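Side-chain contact in SUMO1 linked HERC2 ZZ domain (Small ubiquitin-related modifier 1,E3 ubiquitin-protein ligase HERC2) (Homo sapiens, PDB 6WW3), which probably recognises the N-terminal tails of SUMO1 and histone H3 through the ZZ zinc finger of a HECT-type E3 ubiquitin ligase, here fused to the SUMO1 tail: residues D32-C37 / H50-I55. Residues are numbered along the deposited sequence; the frame is centred on the assembly and turned at random.
Sequences DDFDFC and HTFGRI. With ZN (zinc ion), chain D; ZN (zinc ion), chain C.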
loop_
_atom_site.group_PDB
_atom_site.type_symbol
_atom_site.label_atom_id
_atom_site.label_comp_id
_atom_site.label_asym_id
_atom_site.label_seq_id
_atom_site.Cartn_x
_atom_site.Cartn_y
_atom_site.Cartn_z
ATOM N N ASP A 32 -10.569 -3.517 7.047
ATOM C CA ASP A 32 -11.641 -2.984 6.210
ATOM C C ASP A 32 -11.110 -2.090 5.090
ATOM O O ASP A 32 -11.544 -2.204 3.936
ATOM C CB ASP A 32 -12.630 -2.229 7.109
ATOM C CG ASP A 32 -13.768 -1.562 6.343
ATOM O OD1 ASP A 32 -14.827 -2.188 6.158
ATOM O OD2 ASP A 32 -13.609 -0.394 5.947
ATOM N N ASP A 33 -10.162 -1.212 5.401
ATOM C CA ASP A 33 -9.759 -0.166 4.470
ATOM C C ASP A 33 -8.341 0.291 4.801
ATOM O O ASP A 33 -8.132 1.446 5.169
ATOM C CB ASP A 33 -10.759 0.997 4.547
ATOM C CG ASP A 33 -10.422 2.156 3.613
ATOM O OD1 ASP A 33 -10.554 3.295 4.076
ATOM O OD2 ASP A 33 -10.039 1.949 2.442
ATOM N N PHE A 34 -7.361 -0.613 4.708
ATOM C CA PHE A 34 -6.013 -0.349 5.201
ATOM C C PHE A 34 -4.996 -0.621 4.101
ATOM O O PHE A 34 -4.982 -1.712 3.523
ATOM C CB PHE A 34 -5.707 -1.203 6.443
ATOM C CG PHE A 34 -4.411 -0.840 7.148
ATOM C CD1 PHE A 34 -3.186 -1.237 6.632
ATOM C CD2 PHE A 34 -4.430 -0.113 8.334
ATOM C CE1 PHE A 34 -1.990 -0.899 7.277
ATOM C CE2 PHE A 34 -3.251 0.215 8.995
ATOM C CZ PHE A 34 -2.021 -0.182 8.459
ATOM N N ASP A 35 -4.123 0.351 3.854
ATOM C CA ASP A 35 -3.110 0.263 2.809
ATOM C C ASP A 35 -1.761 0.709 3.352
ATOM O O ASP A 35 -1.686 1.576 4.223
ATOM C CB ASP A 35 -3.476 1.118 1.585
ATOM C CG ASP A 35 -4.825 0.748 0.990
ATOM O OD1 ASP A 35 -5.846 1.315 1.427
ATOM O OD2 ASP A 35 -4.863 -0.086 0.067
ATOM N N PHE A 36 -0.695 0.100 2.824
ATOM C CA PHE A 36 0.691 0.468 3.093
ATOM C C PHE A 36 1.380 0.859 1.794
ATOM O O PHE A 36 1.186 0.202 0.772
ATOM C CB PHE A 36 1.480 -0.711 3.674
ATOM C CG PHE A 36 1.438 -0.823 5.166
ATOM C CD1 PHE A 36 1.329 0.299 5.968
ATOM C CD2 PHE A 36 1.548 -2.065 5.771
ATOM C CE1 PHE A 36 1.326 0.183 7.343
ATOM C CE2 PHE A 36 1.542 -2.181 7.153
ATOM C CZ PHE A 36 1.431 -1.057 7.935
ATOM N N CYS A 37 2.232 1.878 1.836
ATOM C CA CYS A 37 3.228 1.981 0.783
ATOM C C CYS A 37 4.287 0.895 1.000
ATOM O O CYS A 37 4.266 0.167 1.997
ATOM C CB CYS A 37 3.849 3.375 0.743
ATOM S SG CYS A 37 4.997 3.710 2.099
ATOM N N HIS A 50 -2.682 -10.989 9.378
ATOM C CA HIS A 50 -3.251 -10.368 8.172
ATOM C C HIS A 50 -2.296 -10.613 6.994
ATOM O O HIS A 50 -1.159 -10.771 7.201
ATOM C CB HIS A 50 -3.578 -8.869 8.347
ATOM C CG HIS A 50 -4.604 -8.632 9.384
ATOM N ND1 HIS A 50 -5.144 -7.419 9.632
ATOM C CD2 HIS A 50 -5.183 -9.475 10.253
ATOM C CE1 HIS A 50 -6.019 -7.512 10.595
ATOM N NE2 HIS A 50 -6.083 -8.754 10.962
ATOM N N THR A 51 -2.810 -10.644 5.786
ATOM C CA THR A 51 -2.027 -10.784 4.561
ATOM C C THR A 51 -2.384 -9.625 3.648
ATOM O O THR A 51 -3.529 -9.168 3.639
ATOM C CB THR A 51 -2.283 -12.116 3.828
ATOM O OG1 THR A 51 -3.669 -12.207 3.476
ATOM C CG2 THR A 51 -1.903 -13.310 4.708
ATOM N N PHE A 52 -1.394 -9.124 2.918
ATOM C CA PHE A 52 -1.568 -7.990 2.023
ATOM C C PHE A 52 -1.561 -8.431 0.561
ATOM O O PHE A 52 -0.796 -9.318 0.175
ATOM C CB PHE A 52 -0.457 -6.959 2.250
ATOM C CG PHE A 52 -0.587 -6.197 3.534
ATOM C CD1 PHE A 52 -0.269 -6.793 4.751
ATOM C CD2 PHE A 52 -1.025 -4.887 3.524
ATOM C CE1 PHE A 52 -0.385 -6.095 5.928
ATOM C CE2 PHE A 52 -1.142 -4.169 4.703
ATOM C CZ PHE A 52 -0.823 -4.770 5.904
ATOM N N GLY A 53 -2.381 -7.780 -0.255
ATOM C CA GLY A 53 -2.350 -7.967 -1.694
ATOM C C GLY A 53 -1.525 -6.874 -2.343
ATOM O O GLY A 53 -1.687 -5.692 -2.033
ATOM N N ARG A 54 -0.601 -7.280 -3.212
ATOM C CA ARG A 54 0.228 -6.307 -3.912
ATOM C C ARG A 54 -0.507 -5.777 -5.139
ATOM O O ARG A 54 -0.875 -6.548 -6.032
ATOM C CB ARG A 54 1.561 -6.914 -4.337
ATOM C CG ARG A 54 2.494 -5.877 -4.948
ATOM C CD ARG A 54 3.629 -6.553 -5.717
ATOM N NE ARG A 54 4.809 -6.804 -4.901
ATOM C CZ ARG A 54 5.944 -6.115 -4.994
ATOM N NH1 ARG A 54 6.052 -5.121 -5.864
ATOM N NH2 ARG A 54 6.975 -6.419 -4.213
ATOM N N ILE A 55 -0.654 -4.461 -5.214
ATOM C CA ILE A 55 -1.315 -3.797 -6.328
ATOM C C ILE A 55 -0.291 -2.838 -6.917
ATOM O O ILE A 55 -0.030 -1.769 -6.347
ATOM C CB ILE A 55 -2.591 -3.070 -5.882
ATOM C CG1 ILE A 55 -3.519 -4.059 -5.182
ATOM C CG2 ILE A 55 -3.296 -2.394 -7.065
ATOM C CD1 ILE A 55 -4.650 -3.432 -4.426
HETATM ZN ZN ZN D . -4.751 -5.615 8.424
HETATM ZN ZN ZN C . 3.879 4.562 4.085
#
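Within the ZZ zinc finger of the HERC2 part of this fusion, Phe34 and Phe36 meet Phe52 across the three-stranded antiparallel sheet. Strand 25-28 runs between the outer strands 35-36 and 52-55, so no backbone hydrogen bond links the two segments directly; large flat phenylalanines suit these places because they can reach over the middle strand. Phe52 leans inward with CG anti to its carbonyl carbon (chi1 -72°) and also rests on Phe26 and Cys28 of that strand. The touching is done by the far end of the ring, CE2 and CZ. Phe52 CE2 and CZ each lie 3.6 Å from Phe36 CD2, and Phe52 CZ is 3.7 Å from Phe36 CE2. The two ring planes are nearly parallel, at 14°, yet the centroids stand 5.3 Å apart, so the rings are displaced along their planes and barely overlap. Phe34 meets Phe52 differently, edge against edge, with its CD1 4.1 Å from Phe52 CE2. Within 32-37, Phe34 and Phe36 form a T-shaped (edge-to-face) pair, with Phe34 CE1 3.4 Å above the Phe36 ring plane, over its centre. Phe36 touches both partners, and an alanine here would probably deprive the end of Phe52 of its ring neighbour and leave CE1 of Phe34 with no ring face to rest on. A zinc site lies at one end of each segment. Cys37, just after Phe36, shares one zinc ion with Cys13, Cys16 and Cys40, while His50, two residues before Phe52, joins Cys28, Cys31 and His46 at the other. The phenylalanines form a small apolar cluster between the two zinc sites. Phe34 also meets the ring of His46, and His50 ND1 binds its zinc ion at 2.2 Å.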